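Local coordinates for protein inactive poly [ADP-ribose] polymerase RCD1 (Arabidopsis thaliana, PDB 5NGO) that is an inactive member of the poly(ADP-ribose) polymerase family and a target of a downy mildew effector that suppresses plant immunity by binding it, at residues A[26-31]-A[178-183]; A[66-71]-A[121-126]; A[132-137]-A[148-153]; A[140-145]-A[164-169]. One frame throughout, in Å; residues are numbered along the deposited sequence.

Contact 1 of 4, residues A[26-31]-A[178-183]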
# COMPACT_ATOMS: atom_id res chain seq x y z
N VAL A 26 -1.77 7.00 -19.66
CA VAL A 26 -1.77 7.35 -18.24
C VAL A 26 -0.56 8.23 -17.95
O VAL A 26 0.47 7.74 -17.52
CB VAL A 26 -1.80 6.11 -17.31
CG1 VAL A 26 -0.82 5.00 -17.66
CG2 VAL A 26 -1.86 6.60 -15.83
N PRO A 27 -0.68 9.55 -18.18
CA PRO A 27 0.49 10.41 -17.96
C PRO A 27 0.85 10.53 -16.48
O PRO A 27 -0.03 10.74 -15.64
CB PRO A 27 0.06 11.75 -18.57
CG PRO A 27 -1.44 11.74 -18.53
CD PRO A 27 -1.84 10.31 -18.71
N VAL A 28 2.13 10.35 -16.19
CA VAL A 28 2.69 10.53 -14.86
C VAL A 28 3.23 11.94 -14.78
O VAL A 28 4.23 12.26 -15.42
CB VAL A 28 3.81 9.51 -14.56
CG1 VAL A 28 4.49 9.83 -13.23
CG2 VAL A 28 3.23 8.10 -14.52
N LEU A 29 2.60 12.77 -13.96
CA LEU A 29 3.03 14.15 -13.77
C LEU A 29 4.25 14.27 -12.84
O LEU A 29 5.10 15.13 -13.05
CB LEU A 29 1.90 14.99 -13.21
CG LEU A 29 0.57 15.00 -13.95
CD1 LEU A 29 -0.28 16.17 -13.41
CD2 LEU A 29 0.72 15.15 -15.45
N ASP A 30 4.34 13.42 -11.82
CA ASP A 30 5.36 13.54 -10.81
C ASP A 30 5.52 12.29 -9.97
O ASP A 30 4.56 11.55 -9.77
CB ASP A 30 5.03 14.75 -9.87
CG ASP A 30 6.25 15.22 -9.06
OD1 ASP A 30 7.42 15.06 -9.49
OD2 ASP A 30 6.02 15.78 -7.98
N VAL A 31 6.74 12.04 -9.50
CA VAL A 31 7.01 11.00 -8.52
C VAL A 31 7.80 11.69 -7.42
O VAL A 31 8.87 12.26 -7.67
CB VAL A 31 7.82 9.84 -9.12
CG1 VAL A 31 8.15 8.82 -8.04
CG2 VAL A 31 7.05 9.19 -10.23
N PHE A 178 6.52 6.73 -1.47
CA PHE A 178 6.50 7.50 -2.71
C PHE A 178 5.07 7.91 -3.07
O PHE A 178 4.15 7.16 -2.82
CB PHE A 178 7.06 6.71 -3.86
CG PHE A 178 8.52 6.34 -3.74
CD1 PHE A 178 8.89 5.17 -3.12
CD2 PHE A 178 9.48 7.08 -4.39
CE1 PHE A 178 10.25 4.81 -3.05
CE2 PHE A 178 10.81 6.74 -4.34
CZ PHE A 178 11.23 5.59 -3.69
N VAL A 179 4.92 9.11 -3.63
CA VAL A 179 3.65 9.57 -4.18
C VAL A 179 3.79 9.73 -5.69
O VAL A 179 4.71 10.41 -6.17
CB VAL A 179 3.22 10.94 -3.60
CG1 VAL A 179 1.89 11.36 -4.19
CG2 VAL A 179 3.10 10.85 -2.08
N VAL A 180 2.88 9.10 -6.43
CA VAL A 180 2.83 9.21 -7.88
C VAL A 180 1.61 10.04 -8.23
O VAL A 180 0.49 9.67 -7.87
CB VAL A 180 2.72 7.81 -8.54
CG1 VAL A 180 2.55 7.95 -10.06
CG2 VAL A 180 3.96 6.99 -8.24
N ARG A 181 1.84 11.17 -8.91
CA ARG A 181 0.78 12.03 -9.42
C ARG A 181 0.51 11.69 -10.87
O ARG A 181 1.44 11.64 -11.67
CB ARG A 181 1.17 13.50 -9.32
CG ARG A 181 1.34 13.99 -7.90
CD ARG A 181 1.73 15.45 -7.83
NE ARG A 181 2.09 15.77 -6.45
CZ ARG A 181 2.32 16.99 -5.98
NH1 ARG A 181 2.16 18.06 -6.74
NH2 ARG A 181 2.66 17.12 -4.70
N PHE A 182 -0.76 11.47 -11.21
CA PHE A 182 -1.13 11.04 -12.56
C PHE A 182 -2.53 11.50 -13.00
O PHE A 182 -3.28 12.08 -12.22
CB PHE A 182 -0.99 9.52 -12.66
CG PHE A 182 -2.01 8.75 -11.86
CD1 PHE A 182 -1.87 8.58 -10.49
CD2 PHE A 182 -3.12 8.19 -12.48
CE1 PHE A 182 -2.79 7.88 -9.75
CE2 PHE A 182 -4.06 7.47 -11.75
CZ PHE A 182 -3.89 7.32 -10.38
N LYS A 183 -2.84 11.24 -14.27
CA LYS A 183 -4.19 11.43 -14.83
C LYS A 183 -4.68 10.21 -15.60
O LYS A 183 -3.88 9.42 -16.06
CB LYS A 183 -4.24 12.63 -15.76
CG LYS A 183 -3.81 13.94 -15.13
CD LYS A 183 -4.04 15.12 -16.06
CE LYS A 183 -4.58 16.31 -15.27
NZ LYS A 183 -4.57 17.58 -16.03

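Contact 2 of 4, residues A[66-71]-A[121-126]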
# COMPACT_ATOMS: atom_id res chain seq x y z
N TRP A 66 0.63 -0.67 -3.72
CA TRP A 66 0.06 0.63 -4.05
C TRP A 66 -1.16 0.90 -3.18
O TRP A 66 -2.02 0.02 -2.99
CB TRP A 66 -0.37 0.69 -5.50
CG TRP A 66 0.73 0.47 -6.48
CD1 TRP A 66 1.02 -0.68 -7.14
CD2 TRP A 66 1.69 1.43 -6.91
NE1 TRP A 66 2.10 -0.51 -7.94
CE2 TRP A 66 2.54 0.79 -7.82
CE3 TRP A 66 1.91 2.78 -6.62
CZ2 TRP A 66 3.60 1.44 -8.45
CZ3 TRP A 66 2.95 3.43 -7.21
CH2 TRP A 66 3.79 2.76 -8.13
N LEU A 67 -1.20 2.11 -2.63
CA LEU A 67 -2.30 2.57 -1.80
C LEU A 67 -2.98 3.77 -2.46
O LEU A 67 -2.34 4.82 -2.62
CB LEU A 67 -1.75 2.98 -0.41
CG LEU A 67 -2.77 3.50 0.60
CD1 LEU A 67 -3.83 2.44 0.93
CD2 LEU A 67 -2.03 3.90 1.88
N PRO A 68 -4.24 3.65 -2.86
CA PRO A 68 -4.96 4.82 -3.38
C PRO A 68 -5.08 5.91 -2.35
O PRO A 68 -5.38 5.61 -1.17
CB PRO A 68 -6.34 4.28 -3.75
CG PRO A 68 -6.17 2.77 -3.83
CD PRO A 68 -5.07 2.42 -2.93
N ALA A 69 -4.81 7.15 -2.75
CA ALA A 69 -4.85 8.28 -1.83
C ALA A 69 -5.61 9.44 -2.45
O ALA A 69 -6.27 9.28 -3.47
CB ALA A 69 -3.43 8.69 -1.46
N LYS A 70 -5.53 10.60 -1.82
CA LYS A 70 -6.07 11.84 -2.35
C LYS A 70 -5.21 12.96 -1.83
O LYS A 70 -4.54 12.80 -0.80
CB LYS A 70 -7.54 12.02 -1.95
CG LYS A 70 -7.78 11.82 -0.46
CD LYS A 70 -9.25 11.84 -0.16
CE LYS A 70 -9.60 11.00 1.08
NZ LYS A 70 -11.06 11.04 1.36
N ARG A 71 -5.23 14.11 -2.51
CA ARG A 71 -4.43 15.28 -2.11
C ARG A 71 -4.61 15.63 -0.61
O ARG A 71 -3.63 15.86 0.09
CB ARG A 71 -4.76 16.49 -2.99
CG ARG A 71 -4.25 17.83 -2.48
CD ARG A 71 -4.19 18.88 -3.59
NE ARG A 71 -5.51 19.44 -3.88
CZ ARG A 71 -6.19 20.29 -3.10
NH1 ARG A 71 -5.71 20.70 -1.92
NH2 ARG A 71 -7.40 20.70 -3.49
N ARG A 121 -4.65 12.79 -9.92
CA ARG A 121 -4.87 11.67 -9.01
C ARG A 121 -3.56 11.31 -8.32
O ARG A 121 -2.49 11.65 -8.81
CB ARG A 121 -5.38 10.47 -9.80
CG ARG A 121 -6.73 10.68 -10.44
CD ARG A 121 -7.03 9.53 -11.39
NE ARG A 121 -8.26 9.74 -12.14
CZ ARG A 121 -9.46 9.23 -11.84
NH1 ARG A 121 -9.66 8.45 -10.78
NH2 ARG A 121 -10.48 9.52 -12.64
N TYR A 122 -3.68 10.62 -7.19
CA TYR A 122 -2.55 10.36 -6.31
C TYR A 122 -2.57 8.93 -5.81
O TYR A 122 -3.55 8.49 -5.21
CB TYR A 122 -2.57 11.28 -5.10
CG TYR A 122 -2.58 12.75 -5.43
CD1 TYR A 122 -3.76 13.41 -5.69
CD2 TYR A 122 -1.39 13.48 -5.48
CE1 TYR A 122 -3.78 14.77 -6.00
CE2 TYR A 122 -1.38 14.85 -5.76
CZ TYR A 122 -2.58 15.49 -6.04
OH TYR A 122 -2.63 16.84 -6.32
N MET A 123 -1.48 8.22 -6.03
CA MET A 123 -1.30 6.84 -5.57
C MET A 123 0.02 6.77 -4.78
O MET A 123 1.05 7.28 -5.26
CB MET A 123 -1.23 5.94 -6.79
CG MET A 123 -1.14 4.44 -6.47
SD MET A 123 -2.68 3.58 -6.51
CE MET A 123 -2.63 3.01 -8.20
N VAL A 124 -0.02 6.12 -3.61
CA VAL A 124 1.17 6.03 -2.76
C VAL A 124 1.80 4.64 -2.92
O VAL A 124 1.09 3.64 -2.84
CB VAL A 124 0.81 6.28 -1.28
CG1 VAL A 124 2.01 6.12 -0.38
CG2 VAL A 124 0.23 7.67 -1.11
N LEU A 125 3.10 4.59 -3.16
CA LEU A 125 3.84 3.33 -3.13
C LEU A 125 4.33 3.10 -1.69
O LEU A 125 5.04 3.94 -1.14
CB LEU A 125 5.03 3.29 -4.08
CG LEU A 125 5.75 1.94 -4.21
CD1 LEU A 125 4.83 0.94 -4.84
CD2 LEU A 125 6.98 2.02 -5.06
N CYS A 126 3.96 1.95 -1.12
CA CYS A 126 4.32 1.58 0.25
C CYS A 126 5.21 0.35 0.31
O CYS A 126 5.14 -0.52 -0.57
CB CYS A 126 3.07 1.25 1.03
SG CYS A 126 1.89 2.58 1.19
O HOH W 1 -6.18 10.65 -5.68

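Contact 3 of 4, residues A[132-137]-A[148-153]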
# COMPACT_ATOMS: atom_id res chain seq x y z
N ASN A 132 4.25 -14.00 7.09
CA ASN A 132 3.58 -15.24 6.67
C ASN A 132 2.20 -14.91 6.17
O ASN A 132 1.28 -14.67 6.96
CB ASN A 132 3.45 -16.22 7.84
CG ASN A 132 4.72 -16.94 8.10
OD1 ASN A 132 5.18 -17.00 9.20
ND2 ASN A 132 5.28 -17.54 7.06
N MET A 133 2.03 -14.96 4.85
CA MET A 133 0.79 -14.50 4.23
C MET A 133 -0.34 -15.50 4.39
O MET A 133 -0.16 -16.69 4.13
CB MET A 133 1.03 -14.23 2.74
CG MET A 133 2.05 -13.16 2.48
SD MET A 133 2.23 -12.71 0.77
CE MET A 133 0.75 -11.91 0.44
N GLU A 134 -1.50 -15.02 4.83
CA GLU A 134 -2.72 -15.82 4.86
C GLU A 134 -3.44 -15.68 3.51
O GLU A 134 -3.74 -14.58 3.06
CB GLU A 134 -3.64 -15.32 5.97
CG GLU A 134 -4.87 -16.17 6.22
CD GLU A 134 -5.77 -15.66 7.33
OE1 GLU A 134 -6.95 -16.07 7.37
OE2 GLU A 134 -5.34 -14.81 8.15
N LEU A 135 -3.72 -16.82 2.88
CA LEU A 135 -4.62 -16.87 1.72
C LEU A 135 -6.03 -16.65 2.25
O LEU A 135 -6.49 -17.45 3.07
CB LEU A 135 -4.51 -18.22 1.00
CG LEU A 135 -5.33 -18.52 -0.28
CD1 LEU A 135 -5.46 -17.29 -1.18
CD2 LEU A 135 -4.81 -19.77 -1.02
N LEU A 136 -6.68 -15.57 1.82
CA LEU A 136 -7.98 -15.21 2.37
C LEU A 136 -9.15 -15.95 1.72
O LEU A 136 -9.31 -15.96 0.50
CB LEU A 136 -8.23 -13.70 2.27
CG LEU A 136 -7.80 -12.74 3.39
CD1 LEU A 136 -6.68 -13.22 4.29
CD2 LEU A 136 -7.46 -11.36 2.84
N ARG A 137 -9.99 -16.49 2.61
CA ARG A 137 -11.09 -17.38 2.25
C ARG A 137 -12.40 -16.63 1.97
O ARG A 137 -13.44 -17.28 1.77
CB ARG A 137 -11.33 -18.43 3.35
CG ARG A 137 -10.10 -19.19 3.87
CD ARG A 137 -9.83 -20.57 3.25
NE ARG A 137 -11.02 -21.44 3.29
CZ ARG A 137 -11.40 -22.29 2.33
NH1 ARG A 137 -10.72 -22.45 1.19
NH2 ARG A 137 -12.51 -23.02 2.52
N GLU A 148 -2.44 -17.32 14.60
CA GLU A 148 -1.14 -16.87 15.13
C GLU A 148 0.04 -17.13 14.19
O GLU A 148 1.05 -16.44 14.26
CB GLU A 148 -0.88 -17.57 16.46
CG GLU A 148 0.27 -17.05 17.32
CD GLU A 148 0.27 -17.64 18.72
OE1 GLU A 148 -0.81 -17.70 19.35
OE2 GLU A 148 1.36 -18.04 19.22
N GLU A 149 -0.08 -18.14 13.33
CA GLU A 149 0.96 -18.44 12.34
C GLU A 149 1.02 -17.42 11.17
O GLU A 149 2.05 -17.34 10.49
CB GLU A 149 0.81 -19.88 11.80
CG GLU A 149 -0.38 -20.15 10.86
CD GLU A 149 -1.62 -20.69 11.55
OE1 GLU A 149 -1.93 -20.30 12.69
OE2 GLU A 149 -2.32 -21.49 10.90
N TYR A 150 -0.07 -16.68 10.95
CA TYR A 150 -0.18 -15.71 9.85
C TYR A 150 -0.08 -14.24 10.31
O TYR A 150 -0.49 -13.89 11.41
CB TYR A 150 -1.51 -15.90 9.10
CG TYR A 150 -1.72 -17.26 8.44
CD1 TYR A 150 -0.83 -17.76 7.49
CD2 TYR A 150 -2.86 -18.03 8.74
CE1 TYR A 150 -1.03 -18.99 6.89
CE2 TYR A 150 -3.08 -19.26 8.14
CZ TYR A 150 -2.16 -19.74 7.21
OH TYR A 150 -2.38 -20.96 6.62
N ASP A 151 0.45 -13.39 9.42
CA ASP A 151 0.57 -11.96 9.67
C ASP A 151 -0.53 -11.18 8.93
O ASP A 151 -1.57 -10.90 9.53
CB ASP A 151 1.99 -11.50 9.33
CG ASP A 151 3.03 -12.14 10.22
OD1 ASP A 151 2.93 -12.01 11.46
OD2 ASP A 151 3.95 -12.80 9.70
N ASN A 152 -0.33 -10.87 7.65
CA ASN A 152 -1.31 -10.10 6.86
C ASN A 152 -1.88 -10.98 5.74
O ASN A 152 -1.36 -12.07 5.49
CB ASN A 152 -0.67 -8.81 6.33
CG ASN A 152 -0.32 -7.82 7.47
OD1 ASN A 152 -1.16 -7.49 8.30
ND2 ASN A 152 0.92 -7.36 7.50
N GLY A 153 -2.95 -10.52 5.09
CA GLY A 153 -3.73 -11.36 4.17
C GLY A 153 -3.51 -11.07 2.69
O GLY A 153 -3.13 -9.95 2.33

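Contact 4 of 4, residues A[140-145]-A[164-169]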
# COMPACT_ATOMS: atom_id res chain seq x y z
N LYS A 140 -16.28 -11.90 5.02
CA LYS A 140 -16.66 -10.47 5.11
C LYS A 140 -16.41 -9.82 6.48
O LYS A 140 -16.14 -8.62 6.58
CB LYS A 140 -18.14 -10.31 4.72
CG LYS A 140 -18.65 -8.87 4.62
CD LYS A 140 -19.63 -8.67 3.44
CE LYS A 140 -19.35 -7.42 2.61
NZ LYS A 140 -19.47 -7.63 1.13
N ALA A 141 -16.50 -10.64 7.53
CA ALA A 141 -16.36 -10.18 8.92
C ALA A 141 -14.94 -10.29 9.50
O ALA A 141 -14.77 -10.06 10.70
CB ALA A 141 -17.34 -10.94 9.81
N GLN A 142 -13.93 -10.65 8.71
CA GLN A 142 -12.57 -10.81 9.25
C GLN A 142 -11.94 -9.43 9.41
O GLN A 142 -11.99 -8.61 8.50
CB GLN A 142 -11.69 -11.72 8.37
CG GLN A 142 -10.39 -12.16 9.03
CD GLN A 142 -9.62 -13.21 8.24
OE1 GLN A 142 -10.07 -13.68 7.21
NE2 GLN A 142 -8.44 -13.59 8.74
N PHE A 143 -11.41 -9.16 10.61
CA PHE A 143 -10.66 -7.92 10.89
C PHE A 143 -9.29 -8.19 11.52
O PHE A 143 -8.56 -7.25 11.84
CB PHE A 143 -11.50 -6.95 11.74
CG PHE A 143 -11.94 -7.50 13.08
CD1 PHE A 143 -13.02 -8.37 13.18
CD2 PHE A 143 -11.29 -7.10 14.25
CE1 PHE A 143 -13.43 -8.88 14.41
CE2 PHE A 143 -11.71 -7.58 15.49
CZ PHE A 143 -12.78 -8.47 15.57
N PHE A 144 -8.92 -9.47 11.64
CA PHE A 144 -7.61 -9.84 12.11
C PHE A 144 -7.16 -11.19 11.54
O PHE A 144 -7.92 -11.91 10.92
CB PHE A 144 -7.52 -9.79 13.64
CG PHE A 144 -8.39 -10.81 14.35
CD1 PHE A 144 -9.69 -10.49 14.71
CD2 PHE A 144 -7.89 -12.08 14.68
CE1 PHE A 144 -10.50 -11.41 15.40
CE2 PHE A 144 -8.70 -13.00 15.35
CZ PHE A 144 -10.00 -12.67 15.71
N SER A 145 -5.88 -11.49 11.75
CA SER A 145 -5.26 -12.73 11.32
C SER A 145 -6.12 -13.96 11.66
O SER A 145 -6.51 -14.15 12.80
CB SER A 145 -3.91 -12.88 12.01
OG SER A 145 -3.21 -13.99 11.51
N ILE A 164 -4.32 -7.31 2.26
CA ILE A 164 -5.11 -6.74 3.36
C ILE A 164 -4.17 -6.70 4.54
O ILE A 164 -3.65 -7.73 4.96
CB ILE A 164 -6.32 -7.63 3.73
CG1 ILE A 164 -7.22 -7.90 2.53
CG2 ILE A 164 -7.12 -6.99 4.86
CD1 ILE A 164 -8.07 -6.72 2.11
N VAL A 165 -3.91 -5.50 5.06
CA VAL A 165 -3.16 -5.33 6.30
C VAL A 165 -4.18 -5.03 7.38
O VAL A 165 -4.97 -4.08 7.26
CB VAL A 165 -2.13 -4.21 6.18
CG1 VAL A 165 -1.49 -3.92 7.52
CG2 VAL A 165 -1.09 -4.57 5.14
N TRP A 166 -4.18 -5.85 8.45
CA TRP A 166 -5.19 -5.71 9.53
C TRP A 166 -4.98 -4.41 10.30
O TRP A 166 -3.87 -3.91 10.38
CB TRP A 166 -5.15 -6.90 10.49
CG TRP A 166 -5.19 -8.21 9.77
CD1 TRP A 166 -4.20 -9.15 9.69
CD2 TRP A 166 -6.26 -8.68 8.95
NE1 TRP A 166 -4.60 -10.19 8.91
CE2 TRP A 166 -5.86 -9.93 8.43
CE3 TRP A 166 -7.53 -8.18 8.62
CZ2 TRP A 166 -6.69 -10.69 7.60
CZ3 TRP A 166 -8.35 -8.92 7.79
CH2 TRP A 166 -7.93 -10.17 7.29
N ASN A 167 -6.06 -3.88 10.87
CA ASN A 167 -6.02 -2.58 11.56
C ASN A 167 -4.92 -2.50 12.61
O ASN A 167 -4.19 -1.51 12.64
CB ASN A 167 -7.38 -2.24 12.16
CG ASN A 167 -8.37 -1.76 11.09
OD1 ASN A 167 -8.11 -1.85 9.89
ND2 ASN A 167 -9.51 -1.25 11.53
N ILE A 168 -4.76 -3.54 13.40
CA ILE A 168 -3.71 -3.63 14.41
C ILE A 168 -2.29 -3.42 13.85
O ILE A 168 -1.40 -2.91 14.53
CB ILE A 168 -3.77 -4.96 15.24
CG1 ILE A 168 -3.63 -6.24 14.38
CG2 ILE A 168 -4.99 -5.01 16.15
CD1 ILE A 168 -3.08 -7.41 15.14
N ASN A 169 -2.08 -3.79 12.59
CA ASN A 169 -0.77 -3.73 11.95
C ASN A 169 -0.54 -2.48 11.11
O ASN A 169 0.55 -2.31 10.57
CB ASN A 169 -0.59 -4.97 11.07
CG ASN A 169 -0.54 -6.28 11.88
OD1 ASN A 169 -0.22 -6.29 13.06
ND2 ASN A 169 -0.89 -7.38 11.23

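Contact 1 of 4, residues A[26-31]-A[178-183]
Val-28 and Val-180 each hold CG1 anti to the backbone N, with chi1 of 173° and 175°. This brings the two methyls to 4.2 Å, Val-28 CG1 to Val-180 CG1, on the side of the sheet that also carries Val-31 and Phe-182. Phe-182 instead has its ring between the backbone N and the carbonyl carbon (chi1 69°). This turns the ring away from strand 28-31, and CD2 meets Val-26 CG2 at 3.9 Å.

The strands are antiparallel and broken by a classic beta bulge: Leu-29 and Asp-30 both face Arg-181. The carbonyl of Arg-181 is shared. Leu-29 N binds Arg-181 O at 2.8 Å, and Asp-30 N adds a weak bond of 3.4 Å to Arg-181 O. Arg-181 N returns a bond of 2.9 Å to Asp-30 O. Beyond the bulge, Lys-183 N donates to Pro-27 O at 3.2 Å.

On the other side of the sheet, the Arg-181 chain runs along Asp-30, CD near CB. Asp-30 OD2 sits above one guanidinium face, 4.2 Å from Arg-181 NE. No N-H points at it, so only the charges attract.

Strand 28-33 is one edge strand of the sheet. Strand 174-182 lies between it and strand 121-129, to which Phe-178, Val-180 and Phe-182 are hydrogen-bonded through the backbone. Helix 9-19 packs on the valine side: Phe-16 touches Val-28 and Phe-182, and Val-12 touches Val-180.

Contact 2 of 4, residues A[66-71]-A[121-126]
The Trp-66 ring carries Leu-125 CD1 over one face. The methyl stands 3.6 Å from the centroid of the six-membered ring and 4° off its normal, a CH-pi contact. Met-123 comes to the same indole obliquely, its CG 3.5 Å from Trp-66 CE3. Its sulfur makes a longer Met-aromatic contact. Phe-16 meets Trp-66 edge-to-face, and Trp-66 NE1 is hydrogen-bonded to Ala-103 O.

The Tyr-122 ring has Arg-71 CA over one face, toward the rim. Arg-71 CB reaches Tyr-122 CE1 at 3.6 Å, alongside the ring. At the ring edge, in plane, lies a water. It accepts from Tyr-122 N at 2.9 Å and is also hydrogen-bonded to Ala-69 O. Tyr-122 OH is hydrogen-bonded to Asp-116 OD2.

Leu-67 and Val-124 form a hydrogen-bonded pair: Leu-67 N to Val-124 O and Val-124 N to Leu-67 O are both 2.8 Å. Ala-69 N extends the ladder to Tyr-122 O at 3.1 Å. On the sheet face away from Trp-66, Leu-67 CB packs on Cys-126 SG and Ala-69 CB on Val-124 CG2.

Most touching residues are buried, and helix 9-19 covers the Trp-66 and Leu-125 face. These are neighbouring antiparallel strands in the central sheet of a poly(ADP-ribose) polymerase catalytic domain.

Contact 3 of 4, residues A[132-137]-A[148-153]
Asn-132 O is approached by two groups of the facing segment. Asp-151 N bonds to it at 2.9 Å and nearly straight, at 172°. The CA of Tyr-150 adds a CA-H contact, 3.4 Å from Asn-132 O. Asn-132 N in turn donates to Asp-151 OD2 at 2.9 Å, using the anti lone pair of that oxygen. Asparagine and aspartate thus clasp each other through both backbone groups of Asn-132.

The clasp opens a short parallel bridge at the edge of the sheet in this poly(ADP-ribose) polymerase domain. Strand 134-135 is the edge strand at the other end of the sheet from strand 28-33, and strand 153-154 is its parallel neighbour. Glu-134 pairs with Gly-153. Glu-134 N bonds to Asn-152 O at 3.0 Å, and Glu-134 and Leu-136 both bond to Val-154 farther along. Gly-153 joins the next strand through Ile-164.

Tyr-150 lies between two glutamates. Glu-149 CG sits over the centre of one ring face. Glu-134 CB lies over the opposite face, in a CH-pi contact. Glu-134 CG is anti to the backbone N (chi1 -173°), which carries the extended chain along the ring. The two side chains cross at about a right angle, with carboxylate and ring planes 22° apart. The carboxylate then reaches past Tyr-150: OE2 accepts from Gly-146 N and OE1 from the side-chain NE2 of Gln-142.

Asp-151 has a further partner. Its OD1 forms a salt bridge with Arg-57 of helix 37-57, which probably stabilises its negative charge.

Gly-153 packs against Leu-136. The methyl Leu-136 CD1 lies 3.5 Å from Gly-153 CA.

Contact 4 of 4, residues A[140-145]-A[164-169]
Trp-166 CB starts against the loop backbone, 3.7 Å from Phe-143 O. Its side chain then runs along segment 140-145. This is a loop laid over a buried tryptophan that follows Ile-164 and Val-165 of strand 162-165, in the sheet of the poly(ADP-ribose) polymerase catalytic domain.

CG and CD2 lie against Phe-144 CA. CD1 and NE1 face the next peptide, with Trp-166 NE1 3.4 Å from Ser-145 N. Both nitrogens are donors, so this is packing and no bond. On the benzene side, Trp-166 CE3 comes to 3.4 Å from Phe-143 C. CZ3 faces Gln-142 O. At the tip, CH2 meets Gln-142 CD at 3.6 Å, and CZ2 lies near Gln-142 NE2.

Phe-144 C lies over the centre of one ring face, 3.6 Å above its plane, with Ser-145 N toward the rim. The opposite face carries Ile-164 CG2, so the indole is sandwiched.

The amide of Gln-142 is turned 22° from the ring plane. Its CG is anti to the backbone N (chi1 -168°), and the extended chain lies obliquely along the indole's outer end. Gln-142 NE2 donates to Glu-134 OE1, outside the loop, and to Phe-144 O at 2.8 Å, with the latter oxygen close to the amide plane.

All four contacts reach one mixed sheet, and they form two groups on opposite sides of the chain's centre. Contacts 1 and 2 are adjacent, centres 9 Å apart, and join where strands 174-182 and 121-129 meet: Arg-121 N to Phe-182 O and Leu-125 N to Phe-178 O are both 2.8 Å. Contacts 3 and 4 have centres 10 Å apart and alternate along the chain. They meet through Ser-145 OG and Tyr-150 O at 2.7 Å, and through Gly-153 N and Ile-164 O at 2.9 Å. The groups do not touch: contacts 2 and 4 are about 8 Å apart at their nearest atoms. Contacts 2, 3 and 4 are nested within the loop closed by contact 1.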